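PDB 2HKE: diphosphomevalonate decarboxylase, putative from Trypanosoma brucei, which probably catalyses the ATP-dependent decarboxylation of (R)-5-diphosphomevalonate to isopentenyl diphosphate in the mevalonate pathway to isoprenoids and sterols. Local coordinates for residues Ala147-Asn159 and Val170-Ile183. The protein carries 1 engineered substitution. Numbering follows the deposited sequence.
Sequences ACRSAFGGFVIWN and VATQFVDETHWPEI
Gln173 reaches across to Phe152 and Gly153 in the loop ahead of strand 155-159. Its CB packs against CB of Phe152 at 4.1 Å, and CG comes within 3.5 Å of Gly153 O. With CG anti to the backbone N (chi1 -176°) and the chain extended beyond it, the amide is brought to Gly153 O, CD lying 3.6 Å from that oxygen. NE2 then donates to Gly153 O over 2.8 Å, with the acceptor near the amide plane of Gln173 but the donor above the carbonyl plane. The Phe152 ring has Gln173 N over one face and Ala151 CB over the opposite one, both offset toward the rim. Strands 155-159 and 170-175 form an antiparallel beta hairpin, added to the N-terminal domain sheet through strand 36-40. A classic beta bulge interrupts it, where Phe174 and Val175 both face Phe155: Phe155 O takes a 2.7 Å bond from Phe174 N and a weak one from Val175 N. On the same face as Ile157, the Phe155 ring sets CD1 3.5 Å from Val175 CG2 and brings CZ near both Trp180 CE3 and Ile183 CG2, where the chain passes into strand 183-189 of the second sheet. Helix 213-234 packs on Phe155, Ile157 and Phe174. Toward the other end, Asn159 ND2 donates to Val170 O and, in its amide plane, to Thr172 OG1, each at 3.0 Å. Val170 O also accepts from Asn159 N, the two donors approaching from opposite faces of the carbonyl plane.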
# COMPACT_ATOMS: atom_id res chain seq x y z
N ALA A 147 -1.91 5.00 -4.86
CA ALA A 147 -0.76 5.94 -4.78
C ALA A 147 -1.13 7.22 -4.07
O ALA A 147 -0.30 7.86 -3.43
CB ALA A 147 -0.18 6.27 -6.19
N CYS A 148 -2.37 7.63 -4.21
CA CYS A 148 -2.79 8.85 -3.60
C CYS A 148 -2.66 8.85 -2.06
O CYS A 148 -2.48 9.95 -1.45
CB CYS A 148 -4.19 9.20 -4.10
SG CYS A 148 -5.56 8.65 -3.12
N ARG A 149 -2.61 7.67 -1.43
CA ARG A 149 -2.52 7.64 0.02
C ARG A 149 -1.08 7.64 0.55
O ARG A 149 -0.88 7.78 1.74
CB ARG A 149 -3.28 6.45 0.59
CG ARG A 149 -4.81 6.42 0.24
CD ARG A 149 -5.46 5.27 1.00
NE ARG A 149 -4.72 4.02 0.75
CZ ARG A 149 -5.06 3.05 -0.07
NH1 ARG A 149 -6.22 3.08 -0.72
NH2 ARG A 149 -4.23 2.04 -0.26
N SER A 150 -0.10 7.46 -0.35
CA SER A 150 1.30 7.50 0.05
C SER A 150 1.86 8.94 0.18
O SER A 150 3.06 9.12 0.53
CB SER A 150 2.12 6.59 -0.86
OG SER A 150 2.01 5.24 -0.44
N ALA A 151 1.01 9.94 -0.10
CA ALA A 151 1.41 11.34 -0.12
C ALA A 151 1.69 11.89 1.26
O ALA A 151 2.37 12.91 1.38
CB ALA A 151 0.31 12.23 -0.87
N PHE A 152 1.21 11.21 2.30
CA PHE A 152 1.31 11.65 3.66
C PHE A 152 1.79 10.49 4.49
O PHE A 152 1.50 9.33 4.16
CB PHE A 152 -0.04 12.04 4.21
CG PHE A 152 -0.73 13.07 3.41
CD1 PHE A 152 -0.34 14.40 3.53
CD2 PHE A 152 -1.76 12.73 2.55
CE1 PHE A 152 -0.98 15.38 2.74
CE2 PHE A 152 -2.37 13.67 1.78
CZ PHE A 152 -2.01 15.00 1.88
N GLY A 153 2.47 10.84 5.58
CA GLY A 153 2.82 9.89 6.64
C GLY A 153 1.61 9.55 7.48
O GLY A 153 0.57 10.20 7.41
N GLY A 154 1.74 8.51 8.29
CA GLY A 154 0.74 8.22 9.27
C GLY A 154 -0.43 7.40 8.81
O GLY A 154 -0.24 6.48 8.03
N PHE A 155 -1.62 7.76 9.29
CA PHE A 155 -2.88 7.08 8.92
C PHE A 155 -3.59 8.04 7.95
O PHE A 155 -3.80 9.21 8.25
CB PHE A 155 -3.74 6.83 10.11
CG PHE A 155 -3.23 5.78 11.04
CD1 PHE A 155 -2.14 6.02 11.85
CD2 PHE A 155 -3.88 4.57 11.16
CE1 PHE A 155 -1.71 5.03 12.75
CE2 PHE A 155 -3.43 3.58 12.04
CZ PHE A 155 -2.36 3.85 12.84
N VAL A 156 -3.94 7.54 6.78
CA VAL A 156 -4.37 8.38 5.67
C VAL A 156 -5.71 7.87 5.13
O VAL A 156 -5.85 6.67 4.86
CB VAL A 156 -3.29 8.35 4.55
CG1 VAL A 156 -3.69 9.16 3.34
CG2 VAL A 156 -1.93 8.82 5.14
N ILE A 157 -6.64 8.80 4.98
CA ILE A 157 -7.93 8.53 4.34
C ILE A 157 -7.93 8.99 2.89
O ILE A 157 -7.62 10.12 2.60
CB ILE A 157 -9.04 9.25 5.08
CG1 ILE A 157 -9.19 8.71 6.50
CG2 ILE A 157 -10.39 9.10 4.31
CD1 ILE A 157 -10.09 9.63 7.41
N TRP A 158 -8.35 8.12 1.98
CA TRP A 158 -8.66 8.56 0.64
C TRP A 158 -10.15 8.87 0.67
O TRP A 158 -10.99 7.94 0.81
CB TRP A 158 -8.36 7.42 -0.37
CG TRP A 158 -8.65 7.76 -1.78
CD1 TRP A 158 -9.06 8.97 -2.28
CD2 TRP A 158 -8.59 6.87 -2.91
NE1 TRP A 158 -9.25 8.89 -3.64
CE2 TRP A 158 -8.96 7.62 -4.05
CE3 TRP A 158 -8.24 5.53 -3.07
CZ2 TRP A 158 -9.02 7.06 -5.32
CZ3 TRP A 158 -8.31 4.97 -4.36
CH2 TRP A 158 -8.68 5.77 -5.46
N ASN A 159 -10.46 10.16 0.63
CA ASN A 159 -11.82 10.65 0.55
C ASN A 159 -12.37 10.45 -0.86
O ASN A 159 -11.80 10.94 -1.82
CB ASN A 159 -11.88 12.14 0.97
CG ASN A 159 -11.27 12.38 2.30
OD1 ASN A 159 -11.89 12.09 3.32
ND2 ASN A 159 -10.01 12.76 2.31
N VAL A 170 -9.49 12.91 -2.95
CA VAL A 170 -8.15 13.21 -2.49
C VAL A 170 -7.89 12.57 -1.14
O VAL A 170 -8.82 12.32 -0.40
CB VAL A 170 -7.98 14.75 -2.39
CG1 VAL A 170 -8.89 15.28 -1.27
CG2 VAL A 170 -6.47 15.17 -2.22
N ALA A 171 -6.61 12.33 -0.82
CA ALA A 171 -6.26 11.74 0.44
C ALA A 171 -5.99 12.86 1.42
O ALA A 171 -5.52 13.94 1.01
CB ALA A 171 -5.02 10.85 0.36
N THR A 172 -6.31 12.61 2.69
CA THR A 172 -5.94 13.53 3.75
C THR A 172 -5.35 12.76 4.92
O THR A 172 -5.67 11.58 5.14
CB THR A 172 -7.15 14.33 4.23
OG1 THR A 172 -8.18 13.44 4.63
CG2 THR A 172 -7.71 15.18 3.15
N GLN A 173 -4.41 13.38 5.62
CA GLN A 173 -3.78 12.72 6.76
C GLN A 173 -4.77 12.74 7.90
O GLN A 173 -5.30 13.79 8.26
CB GLN A 173 -2.48 13.43 7.16
CG GLN A 173 -1.77 12.72 8.25
CD GLN A 173 -0.52 13.45 8.58
OE1 GLN A 173 -0.60 14.53 9.16
NE2 GLN A 173 0.63 12.92 8.14
N PHE A 174 -5.06 11.58 8.47
CA PHE A 174 -5.95 11.52 9.59
C PHE A 174 -5.21 11.84 10.89
O PHE A 174 -5.64 12.72 11.65
CB PHE A 174 -6.66 10.18 9.66
CG PHE A 174 -7.61 10.06 10.81
CD1 PHE A 174 -8.79 10.78 10.85
CD2 PHE A 174 -7.32 9.19 11.84
CE1 PHE A 174 -9.66 10.66 11.93
CE2 PHE A 174 -8.18 9.05 12.89
CZ PHE A 174 -9.35 9.79 12.95
N VAL A 175 -4.15 11.09 11.14
CA VAL A 175 -3.16 11.39 12.14
C VAL A 175 -1.81 11.10 11.59
O VAL A 175 -1.65 10.25 10.68
CB VAL A 175 -3.36 10.60 13.46
CG1 VAL A 175 -4.71 10.95 14.11
CG2 VAL A 175 -3.22 9.06 13.28
N ASP A 176 -0.80 11.77 12.15
CA ASP A 176 0.54 11.55 11.63
C ASP A 176 1.23 10.41 12.34
O ASP A 176 0.66 9.73 13.18
CB ASP A 176 1.37 12.85 11.62
CG ASP A 176 1.74 13.34 13.02
OD1 ASP A 176 1.75 12.55 13.98
OD2 ASP A 176 2.04 14.57 13.14
N GLU A 177 2.46 10.18 11.94
CA GLU A 177 3.26 9.07 12.44
C GLU A 177 3.57 9.17 13.92
O GLU A 177 4.00 8.21 14.51
CB GLU A 177 4.54 8.95 11.62
CG GLU A 177 5.58 10.08 11.73
CD GLU A 177 5.30 11.29 10.85
OE1 GLU A 177 4.23 11.38 10.23
OE2 GLU A 177 6.17 12.18 10.74
N THR A 178 3.47 10.35 14.50
CA THR A 178 3.71 10.49 15.92
C THR A 178 2.54 10.11 16.81
O THR A 178 2.71 9.99 18.02
CB THR A 178 4.14 11.95 16.29
OG1 THR A 178 3.02 12.80 16.14
CG2 THR A 178 5.23 12.43 15.44
N HIS A 179 1.35 9.90 16.25
CA HIS A 179 0.16 9.71 17.06
C HIS A 179 0.22 8.40 17.84
O HIS A 179 -0.05 8.37 19.02
CB HIS A 179 -1.11 9.82 16.21
CG HIS A 179 -2.37 9.53 16.97
ND1 HIS A 179 -2.90 10.42 17.89
CD2 HIS A 179 -3.19 8.46 16.95
CE1 HIS A 179 -4.00 9.89 18.40
NE2 HIS A 179 -4.19 8.69 17.86
N TRP A 180 0.59 7.31 17.18
CA TRP A 180 0.50 5.98 17.78
C TRP A 180 1.77 5.22 17.49
O TRP A 180 1.77 4.29 16.67
CB TRP A 180 -0.72 5.25 17.17
CG TRP A 180 -1.26 4.05 17.93
CD1 TRP A 180 -0.71 3.44 19.02
CD2 TRP A 180 -2.41 3.28 17.58
NE1 TRP A 180 -1.48 2.39 19.41
CE2 TRP A 180 -2.53 2.26 18.55
CE3 TRP A 180 -3.37 3.38 16.58
CZ2 TRP A 180 -3.57 1.35 18.53
CZ3 TRP A 180 -4.40 2.49 16.55
CH2 TRP A 180 -4.52 1.50 17.53
N PRO A 181 2.89 5.63 18.11
CA PRO A 181 4.18 5.04 17.77
C PRO A 181 4.30 3.56 18.13
O PRO A 181 5.19 2.88 17.63
CB PRO A 181 5.19 5.84 18.63
CG PRO A 181 4.40 6.57 19.64
CD PRO A 181 3.00 6.70 19.11
N GLU A 182 3.43 3.07 19.01
CA GLU A 182 3.44 1.66 19.37
C GLU A 182 3.03 0.72 18.24
O GLU A 182 3.48 -0.43 18.19
CB GLU A 182 2.56 1.40 20.55
CG GLU A 182 3.01 2.10 21.78
CD GLU A 182 2.45 3.54 21.95
OE1 GLU A 182 1.83 4.17 21.03
OE2 GLU A 182 2.64 4.05 23.07
N ILE A 183 2.19 1.19 17.36
CA ILE A 183 1.65 0.28 16.32
C ILE A 183 2.72 0.01 15.27
O ILE A 183 3.51 0.91 14.81
CB ILE A 183 0.22 0.76 15.84
CG1 ILE A 183 -0.56 -0.40 15.15
CG2 ILE A 183 0.37 1.99 15.06
CD1 ILE A 183 -2.01 -0.14 15.01